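Long-range contacts in Serine/threonine-protein kinase Tel1 (PDB 6SKY), which probably phosphorylates serine and threonine residues that precede glutamine, signalling DNA damage to the checkpoint machinery: residues L1674-T1682 / A1693-V1701; L1770-L1780 / V1801-Q1809. All coordinates share one frame; numbering follows the deposited sequence.

Contact 1 (L1674-T1682 / A1693-V1701); sequences LLNLIKSLT and AEAALRTIV
Ile1678 and Leu1697 mesh where helices 1674-1682 and 1693-1701 run roughly antiparallel, their axes 8.9 Å apart at closest approach and their directions 138° apart. The backbones come nearest at Thr1682 and Ala1693, whose CA atoms are 5.8 Å apart, and they diverge toward Leu1675 and Ile1700. The packing is knobs-into-holes in both directions. Ile1678 sits among Ala1693, Ala1696, Leu1697 and Ile1700. Its CG2 branch lies anti to the backbone N and lodges against Leu1697 CG at 3.8 Å, the two side chains lying alongside each other, head to tail. Leu1697 in turn fills the hole formed by Leu1675, Ile1678, Lys1679 and Thr1682. At the wider end, Leu1675 CD2 touches both Leu1697 CD2 and Ile1700 CD1, each at 4.1 Å. At the close end, the small Ala1693 CB rests 3.7 Å from Leu1681 CB and 3.7 Å from Thr1682 CG2. Thr1682 turns its methyl to this apolar face. Its OG1 hydrogen-bonds back to Lys1679 O at 2.6 Å, in the carbonyl plane, which probably helps hold the side chain in this rotamer. A serine here lacks the methyl and would probably leave a gap between Ala1693 and Leu1697 at the close end of the seam. Lys1679 NZ hydrogen-bonds to Ser1719 O. The pair is a helical hairpin of the alpha solenoid, joined by a short turn. No hydrogen bond crosses between the segments, so their mutual hold is apolar, set by the fit of side chains.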
loop_
_atom_site.group_PDB
_atom_site.type_symbol
_atom_site.label_atom_id
_atom_site.label_comp_id
_atom_site.label_asym_id
_atom_site.label_seq_id
_atom_site.Cartn_x
_atom_site.Cartn_y
_atom_site.Cartn_z
ATOM N N LEU A 1674 53.330 17.055 -27.172
ATOM C CA LEU A 1674 53.776 18.334 -27.708
ATOM C C LEU A 1674 54.153 18.222 -29.175
ATOM O O LEU A 1674 53.894 19.142 -29.954
ATOM C CB LEU A 1674 54.948 18.868 -26.902
ATOM C CG LEU A 1674 54.543 19.693 -25.697
ATOM C CD1 LEU A 1674 55.759 20.304 -25.091
ATOM C CD2 LEU A 1674 53.572 20.750 -26.121
ATOM N N LEU A 1675 54.759 17.108 -29.579
ATOM C CA LEU A 1675 55.112 16.949 -30.981
ATOM C C LEU A 1675 53.876 16.873 -31.858
ATOM O O LEU A 1675 53.864 17.429 -32.954
ATOM C CB LEU A 1675 55.982 15.716 -31.176
ATOM C CG LEU A 1675 57.408 15.900 -30.676
ATOM C CD1 LEU A 1675 58.230 14.686 -30.993
ATOM C CD2 LEU A 1675 58.007 17.127 -31.298
ATOM N N ASN A 1676 52.823 16.200 -31.401
ATOM C CA ASN A 1676 51.591 16.178 -32.178
ATOM C C ASN A 1676 50.943 17.551 -32.223
ATOM O O ASN A 1676 50.424 17.964 -33.267
ATOM C CB ASN A 1676 50.622 15.153 -31.607
ATOM C CG ASN A 1676 51.038 13.746 -31.905
ATOM O OD1 ASN A 1676 52.123 13.509 -32.411
ATOM N ND2 ASN A 1676 50.176 12.798 -31.592
ATOM N N LEU A 1677 50.967 18.279 -31.107
ATOM C CA LEU A 1677 50.403 19.622 -31.109
ATOM C C LEU A 1677 51.151 20.536 -32.066
ATOM O O LEU A 1677 50.541 21.379 -32.728
ATOM C CB LEU A 1677 50.424 20.206 -29.705
ATOM C CG LEU A 1677 49.243 19.869 -28.814
ATOM C CD1 LEU A 1677 49.363 20.644 -27.545
ATOM C CD2 LEU A 1677 47.973 20.215 -29.516
ATOM N N ILE A 1678 52.469 20.390 -32.149
ATOM C CA ILE A 1678 53.254 21.242 -33.034
ATOM C C ILE A 1678 53.100 20.806 -34.481
ATOM O O ILE A 1678 53.033 21.639 -35.385
ATOM C CB ILE A 1678 54.725 21.242 -32.594
ATOM C CG1 ILE A 1678 54.876 21.968 -31.264
ATOM C CG2 ILE A 1678 55.585 21.899 -33.627
ATOM C CD1 ILE A 1678 56.244 21.854 -30.672
ATOM N N LYS A 1679 53.026 19.501 -34.727
ATOM C CA LYS A 1679 52.844 19.007 -36.082
ATOM C C LYS A 1679 51.510 19.446 -36.658
ATOM O O LYS A 1679 51.422 19.780 -37.842
ATOM C CB LYS A 1679 52.949 17.489 -36.102
ATOM C CG LYS A 1679 52.706 16.887 -37.454
ATOM C CD LYS A 1679 52.522 15.394 -37.353
ATOM C CE LYS A 1679 51.260 15.057 -36.601
ATOM N NZ LYS A 1679 51.090 13.593 -36.449
ATOM N N SER A 1680 50.456 19.453 -35.843
ATOM C CA SER A 1680 49.163 19.880 -36.357
ATOM C C SER A 1680 49.155 21.339 -36.783
ATOM O O SER A 1680 48.229 21.755 -37.483
ATOM C CB SER A 1680 48.078 19.650 -35.316
ATOM O OG SER A 1680 48.054 20.707 -34.380
ATOM N N LEU A 1681 50.156 22.121 -36.386
ATOM C CA LEU A 1681 50.233 23.519 -36.778
ATOM C C LEU A 1681 50.808 23.712 -38.171
ATOM O O LEU A 1681 50.620 24.778 -38.760
ATOM C CB LEU A 1681 51.083 24.293 -35.780
ATOM C CG LEU A 1681 50.357 25.250 -34.860
ATOM C CD1 LEU A 1681 49.181 24.557 -34.238
ATOM C CD2 LEU A 1681 51.317 25.728 -33.808
ATOM N N THR A 1682 51.513 22.716 -38.704
ATOM C CA THR A 1682 52.073 22.850 -40.041
ATOM C C THR A 1682 50.983 22.807 -41.100
ATOM O O THR A 1682 51.044 23.541 -42.091
ATOM C CB THR A 1682 53.099 21.751 -40.293
ATOM O OG1 THR A 1682 52.486 20.475 -40.109
ATOM C CG2 THR A 1682 54.252 21.879 -39.340
ATOM N N ALA A 1693 56.030 26.568 -36.718
ATOM C CA ALA A 1693 55.983 25.141 -36.426
ATOM C C ALA A 1693 57.094 24.383 -37.140
ATOM O O ALA A 1693 57.711 23.487 -36.556
ATOM C CB ALA A 1693 54.620 24.579 -36.809
ATOM N N GLU A 1694 57.366 24.721 -38.398
ATOM C CA GLU A 1694 58.446 24.052 -39.115
ATOM C C GLU A 1694 59.803 24.391 -38.512
ATOM O O GLU A 1694 60.684 23.529 -38.434
ATOM C CB GLU A 1694 58.393 24.419 -40.593
ATOM C CG GLU A 1694 57.261 23.750 -41.334
ATOM C CD GLU A 1694 57.019 24.324 -42.720
ATOM O OE1 GLU A 1694 56.276 23.692 -43.496
ATOM O OE2 GLU A 1694 57.561 25.401 -43.030
ATOM N N ALA A 1695 59.985 25.630 -38.058
ATOM C CA ALA A 1695 61.228 25.989 -37.386
ATOM C C ALA A 1695 61.411 25.184 -36.107
ATOM O O ALA A 1695 62.496 24.643 -35.845
ATOM C CB ALA A 1695 61.239 27.484 -37.084
ATOM N N ALA A 1696 60.356 25.103 -35.293
ATOM C CA ALA A 1696 60.421 24.335 -34.056
ATOM C C ALA A 1696 60.750 22.878 -34.329
ATOM O O ALA A 1696 61.601 22.287 -33.659
ATOM C CB ALA A 1696 59.103 24.452 -33.302
ATOM N N LEU A 1697 60.076 22.273 -35.303
ATOM C CA LEU A 1697 60.324 20.866 -35.584
ATOM C C LEU A 1697 61.737 20.643 -36.101
ATOM O O LEU A 1697 62.367 19.634 -35.767
ATOM C CB LEU A 1697 59.301 20.335 -36.579
ATOM C CG LEU A 1697 57.909 20.078 -36.017
ATOM C CD1 LEU A 1697 56.989 19.570 -37.103
ATOM C CD2 LEU A 1697 57.982 19.091 -34.879
ATOM N N ARG A 1698 62.258 21.563 -36.915
ATOM C CA ARG A 1698 63.631 21.418 -37.386
ATOM C C ARG A 1698 64.606 21.455 -36.222
ATOM O O ARG A 1698 65.479 20.588 -36.104
ATOM C CB ARG A 1698 63.965 22.501 -38.410
ATOM C CG ARG A 1698 63.705 22.085 -39.845
ATOM C CD ARG A 1698 64.198 23.108 -40.853
ATOM N NE ARG A 1698 63.123 23.930 -41.392
ATOM C CZ ARG A 1698 62.921 25.197 -41.064
ATOM N NH1 ARG A 1698 63.724 25.796 -40.201
ATOM N NH2 ARG A 1698 61.917 25.868 -41.600
ATOM N N THR A 1699 64.453 22.436 -35.330
ATOM C CA THR A 1699 65.322 22.504 -34.158
ATOM C C THR A 1699 65.252 21.222 -33.339
ATOM O O THR A 1699 66.283 20.633 -32.998
ATOM C CB THR A 1699 64.946 23.696 -33.289
ATOM O OG1 THR A 1699 65.083 24.898 -34.048
ATOM C CG2 THR A 1699 65.849 23.766 -32.086
ATOM N N ILE A 1700 64.037 20.773 -33.017
ATOM C CA ILE A 1700 63.875 19.608 -32.152
ATOM C C ILE A 1700 64.495 18.375 -32.788
ATOM O O ILE A 1700 65.296 17.674 -32.162
ATOM C CB ILE A 1700 62.391 19.378 -31.828
ATOM C CG1 ILE A 1700 61.877 20.456 -30.886
ATOM C CG2 ILE A 1700 62.190 18.017 -31.220
ATOM C CD1 ILE A 1700 60.393 20.440 -30.733
ATOM N N VAL A 1701 64.134 18.081 -34.037
ATOM C CA VAL A 1701 64.590 16.836 -34.641
ATOM C C VAL A 1701 66.093 16.868 -34.876
ATOM O O VAL A 1701 66.777 15.854 -34.709
ATOM C CB VAL A 1701 63.819 16.546 -35.936
ATOM C CG1 VAL A 1701 64.344 15.289 -36.588
ATOM C CG2 VAL A 1701 62.345 16.398 -35.640
#

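Contact 2 (L1770-L1780 / V1801-Q1809); sequences LALSAPKIVTL and VVHLVLAYQ
Leu1780 points into the face of helix 1801-1808 and makes the buried part of this contact. Its CD1 meets Val1805 CG2 at 3.6 Å, the leucine and valine branches meeting nearly at right angles. Its CD2 lies 3.8 Å from Val1801 CG1, and Leu1804 packs alongside. Leu1770 extends the buried patch, with CD1 3.8 Å from Val1802 CG2. Between these leucines the chain leaves helix 1762-1771 through two type I beta turns, Ala1771 to Ala1774 and Ala1774 to Ile1777. Ser1773 is exposed beside Val1805.

The solvent side gathers round Tyr1808, itself partly exposed. With CG anti to the backbone N (chi1 172°), the ring reaches out to the turns. Ile1777 CD1 lies 3.5 Å from Tyr1808 CB, and Ala1774 CB is 3.9 Å from Tyr1808 CD2. Lys1776, exposed at this end, passes its CB and CG by the hydroxyl, then bends at chi2 (-73°) and carries its amine out past the ring. The hydroxyl is hydrogen-bonded to Lys1812 NZ.

The contact packs these turns and the short helix 1778-1781 onto helix 1793-1808 of the alpha solenoid. Among the neighbours, helix 1670-1684 packs on Leu1804, helix 1836-1849 on Val1802, and helix 1815-1827 on Leu1770 and Val1805.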
loop_
_atom_site.group_PDB
_atom_site.type_symbol
_atom_site.label_atom_id
_atom_site.label_comp_id
_atom_site.label_asym_id
_atom_site.label_seq_id
_atom_site.Cartn_x
_atom_site.Cartn_y
_atom_site.Cartn_z
ATOM N N LEU A 1770 57.061 28.989 -17.258
ATOM C CA LEU A 1770 57.525 27.655 -16.893
ATOM C C LEU A 1770 58.525 27.121 -17.906
ATOM O O LEU A 1770 59.576 26.593 -17.531
ATOM C CB LEU A 1770 56.338 26.703 -16.768
ATOM C CG LEU A 1770 55.448 26.868 -15.546
ATOM C CD1 LEU A 1770 54.272 25.929 -15.634
ATOM C CD2 LEU A 1770 56.249 26.597 -14.300
ATOM N N ALA A 1771 58.214 27.243 -19.195
ATOM C CA ALA A 1771 59.080 26.680 -20.220
ATOM C C ALA A 1771 60.429 27.380 -20.278
ATOM O O ALA A 1771 61.421 26.768 -20.685
ATOM C CB ALA A 1771 58.395 26.747 -21.582
ATOM N N LEU A 1772 60.494 28.654 -19.887
ATOM C CA LEU A 1772 61.776 29.346 -19.890
ATOM C C LEU A 1772 62.707 28.844 -18.799
ATOM O O LEU A 1772 63.922 29.015 -18.914
ATOM C CB LEU A 1772 61.570 30.850 -19.732
ATOM C CG LEU A 1772 61.052 31.611 -20.950
ATOM C CD1 LEU A 1772 60.861 33.067 -20.608
ATOM C CD2 LEU A 1772 61.987 31.456 -22.128
ATOM N N SER A 1773 62.172 28.223 -17.756
ATOM C CA SER A 1773 62.973 27.770 -16.629
ATOM C C SER A 1773 63.671 26.441 -16.877
ATOM O O SER A 1773 64.319 25.926 -15.962
ATOM C CB SER A 1773 62.094 27.656 -15.384
ATOM O OG SER A 1773 61.098 26.668 -15.562
ATOM N N ALA A 1774 63.563 25.872 -18.075
ATOM C CA ALA A 1774 64.171 24.577 -18.389
ATOM C C ALA A 1774 64.764 24.619 -19.786
ATOM O O ALA A 1774 64.194 24.079 -20.739
ATOM C CB ALA A 1774 63.148 23.447 -18.265
ATOM N N PRO A 1775 65.932 25.245 -19.946
ATOM C CA PRO A 1775 66.516 25.360 -21.287
ATOM C C PRO A 1775 67.116 24.070 -21.803
ATOM O O PRO A 1775 67.281 23.930 -23.020
ATOM C CB PRO A 1775 67.595 26.439 -21.112
ATOM C CG PRO A 1775 67.327 27.065 -19.776
ATOM C CD PRO A 1775 66.713 25.990 -18.950
ATOM N N LYS A 1776 67.453 23.126 -20.928
ATOM C CA LYS A 1776 68.128 21.913 -21.369
ATOM C C LYS A 1776 67.204 20.964 -22.119
ATOM O O LYS A 1776 67.695 20.057 -22.797
ATOM C CB LYS A 1776 68.736 21.194 -20.171
ATOM C CG LYS A 1776 69.766 22.008 -19.421
ATOM C CD LYS A 1776 71.052 22.112 -20.209
ATOM C CE LYS A 1776 72.178 22.653 -19.347
ATOM N NZ LYS A 1776 73.493 22.541 -20.035
ATOM N N ILE A 1777 65.894 21.134 -22.001
ATOM C CA ILE A 1777 64.937 20.331 -22.753
ATOM C C ILE A 1777 64.682 21.033 -24.076
ATOM O O ILE A 1777 64.163 22.153 -24.102
ATOM C CB ILE A 1777 63.630 20.143 -21.975
ATOM C CG1 ILE A 1777 63.907 19.597 -20.585
ATOM C CG2 ILE A 1777 62.711 19.192 -22.706
ATOM C CD1 ILE A 1777 62.657 19.383 -19.812
ATOM N N VAL A 1778 65.042 20.379 -25.181
ATOM C CA VAL A 1778 64.904 21.030 -26.473
ATOM C C VAL A 1778 63.446 21.204 -26.861
ATOM O O VAL A 1778 63.132 22.064 -27.688
ATOM C CB VAL A 1778 65.671 20.249 -27.553
ATOM C CG1 VAL A 1778 64.918 19.018 -27.936
ATOM C CG2 VAL A 1778 65.919 21.119 -28.765
ATOM N N THR A 1779 62.536 20.428 -26.275
ATOM C CA THR A 1779 61.132 20.551 -26.641
ATOM C C THR A 1779 60.464 21.733 -25.957
ATOM O O THR A 1779 59.472 22.255 -26.471
ATOM C CB THR A 1779 60.387 19.264 -26.307
ATOM O OG1 THR A 1779 61.245 18.146 -26.553
ATOM C CG2 THR A 1779 59.163 19.128 -27.176
ATOM N N LEU A 1780 60.978 22.165 -24.813
ATOM C CA LEU A 1780 60.449 23.341 -24.143
ATOM C C LEU A 1780 61.153 24.613 -24.559
ATOM O O LEU A 1780 60.655 25.705 -24.273
ATOM C CB LEU A 1780 60.575 23.204 -22.626
ATOM C CG LEU A 1780 59.725 22.200 -21.861
ATOM C CD1 LEU A 1780 60.228 22.149 -20.451
ATOM C CD2 LEU A 1780 58.276 22.602 -21.889
ATOM N N VAL A 1801 53.386 20.897 -20.816
ATOM C CA VAL A 1801 54.469 21.755 -20.359
ATOM C C VAL A 1801 54.679 21.590 -18.865
ATOM O O VAL A 1801 55.814 21.438 -18.394
ATOM C CB VAL A 1801 54.182 23.218 -20.727
ATOM C CG1 VAL A 1801 55.251 24.115 -20.175
ATOM C CG2 VAL A 1801 54.099 23.373 -22.218
ATOM N N VAL A 1802 53.593 21.631 -18.092
ATOM C CA VAL A 1802 53.713 21.477 -16.645
ATOM C C VAL A 1802 54.376 20.152 -16.304
ATOM O O VAL A 1802 55.286 20.088 -15.471
ATOM C CB VAL A 1802 52.338 21.601 -15.976
ATOM C CG1 VAL A 1802 52.434 21.204 -14.543
ATOM C CG2 VAL A 1802 51.838 23.001 -16.083
ATOM N N HIS A 1803 53.941 19.072 -16.955
ATOM C CA HIS A 1803 54.519 17.771 -16.663
ATOM C C HIS A 1803 55.987 17.710 -17.049
ATOM O O HIS A 1803 56.797 17.156 -16.307
ATOM C CB HIS A 1803 53.745 16.672 -17.374
ATOM C CG HIS A 1803 54.387 15.327 -17.271
ATOM N ND1 HIS A 1803 54.672 14.551 -18.369
ATOM C CD2 HIS A 1803 54.813 14.627 -16.198
ATOM C CE1 HIS A 1803 55.243 13.429 -17.979
ATOM N NE2 HIS A 1803 55.339 13.450 -16.664
ATOM N N LEU A 1804 56.354 18.255 -18.209
ATOM C CA LEU A 1804 57.749 18.200 -18.630
ATOM C C LEU A 1804 58.650 18.949 -17.663
ATOM O O LEU A 1804 59.730 18.466 -17.311
ATOM C CB LEU A 1804 57.899 18.762 -20.038
ATOM C CG LEU A 1804 57.547 17.823 -21.180
ATOM C CD1 LEU A 1804 57.501 18.583 -22.466
ATOM C CD2 LEU A 1804 58.570 16.736 -21.274
ATOM N N VAL A 1805 58.211 20.112 -17.190
ATOM C CA VAL A 1805 59.029 20.869 -16.249
ATOM C C VAL A 1805 59.151 20.131 -14.922
ATOM O O VAL A 1805 60.251 20.001 -14.362
ATOM C CB VAL A 1805 58.451 22.276 -16.057
ATOM C CG1 VAL A 1805 59.143 22.968 -14.921
ATOM C CG2 VAL A 1805 58.608 23.061 -17.322
ATOM N N LEU A 1806 58.025 19.655 -14.382
ATOM C CA LEU A 1806 58.064 18.977 -13.092
ATOM C C LEU A 1806 58.895 17.709 -13.163
ATOM O O LEU A 1806 59.603 17.372 -12.212
ATOM C CB LEU A 1806 56.653 18.655 -12.621
ATOM C CG LEU A 1806 55.735 19.797 -12.212
ATOM C CD1 LEU A 1806 54.393 19.243 -11.852
ATOM C CD2 LEU A 1806 56.304 20.532 -11.052
ATOM N N ALA A 1807 58.825 16.989 -14.279
ATOM C CA ALA A 1807 59.603 15.771 -14.420
ATOM C C ALA A 1807 61.075 16.070 -14.615
ATOM O O ALA A 1807 61.925 15.288 -14.182
ATOM C CB ALA A 1807 59.081 14.948 -15.590
ATOM N N TYR A 1808 61.398 17.182 -15.273
ATOM C CA TYR A 1808 62.793 17.558 -15.449
ATOM C C TYR A 1808 63.441 17.886 -14.120
ATOM O O TYR A 1808 64.467 17.303 -13.759
ATOM C CB TYR A 1808 62.895 18.747 -16.392
ATOM C CG TYR A 1808 64.278 19.325 -16.499
ATOM C CD1 TYR A 1808 65.292 18.624 -17.123
ATOM C CD2 TYR A 1808 64.565 20.579 -15.992
ATOM C CE1 TYR A 1808 66.550 19.148 -17.228
ATOM C CE2 TYR A 1808 65.823 21.111 -16.092
ATOM C CZ TYR A 1808 66.809 20.392 -16.714
ATOM O OH TYR A 1808 68.070 20.916 -16.819
ATOM N N GLN A 1809 62.858 18.810 -13.369
ATOM C CA GLN A 1809 63.511 19.205 -12.124
ATOM C C GLN A 1809 63.039 18.370 -10.941
ATOM O O GLN A 1809 62.696 18.891 -9.887
ATOM C CB GLN A 1809 63.305 20.689 -11.870
ATOM C CG GLN A 1809 61.887 21.127 -11.825
ATOM C CD GLN A 1809 61.763 22.615 -11.925
ATOM O OE1 GLN A 1809 61.034 23.238 -11.168
ATOM N NE2 GLN A 1809 62.477 23.200 -12.867
#

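Overall arrangement
The two contacts are neighbours in the helical solenoid, with centres about 16 Å apart, and both lie far from the nucleotide and magnesium sites. They follow in series along the chain. They also touch: Leu1674 CD1 lies 3.6 Å from Leu1804 CD1, and Ile1700 packs on the carbonyl O of Val1778 and the methyl of Thr1779, so the two contacts adjoin through largely apolar groups. Contact 1 joins two consecutive helices and is mostly buried. Contact 2 sets a helix against a turn-rich segment. Its leucine and valine part is core, while its tyrosine end reaches the surface. Both lack hydrogen bonds between their segments, but only contact 2 uses an aromatic ring.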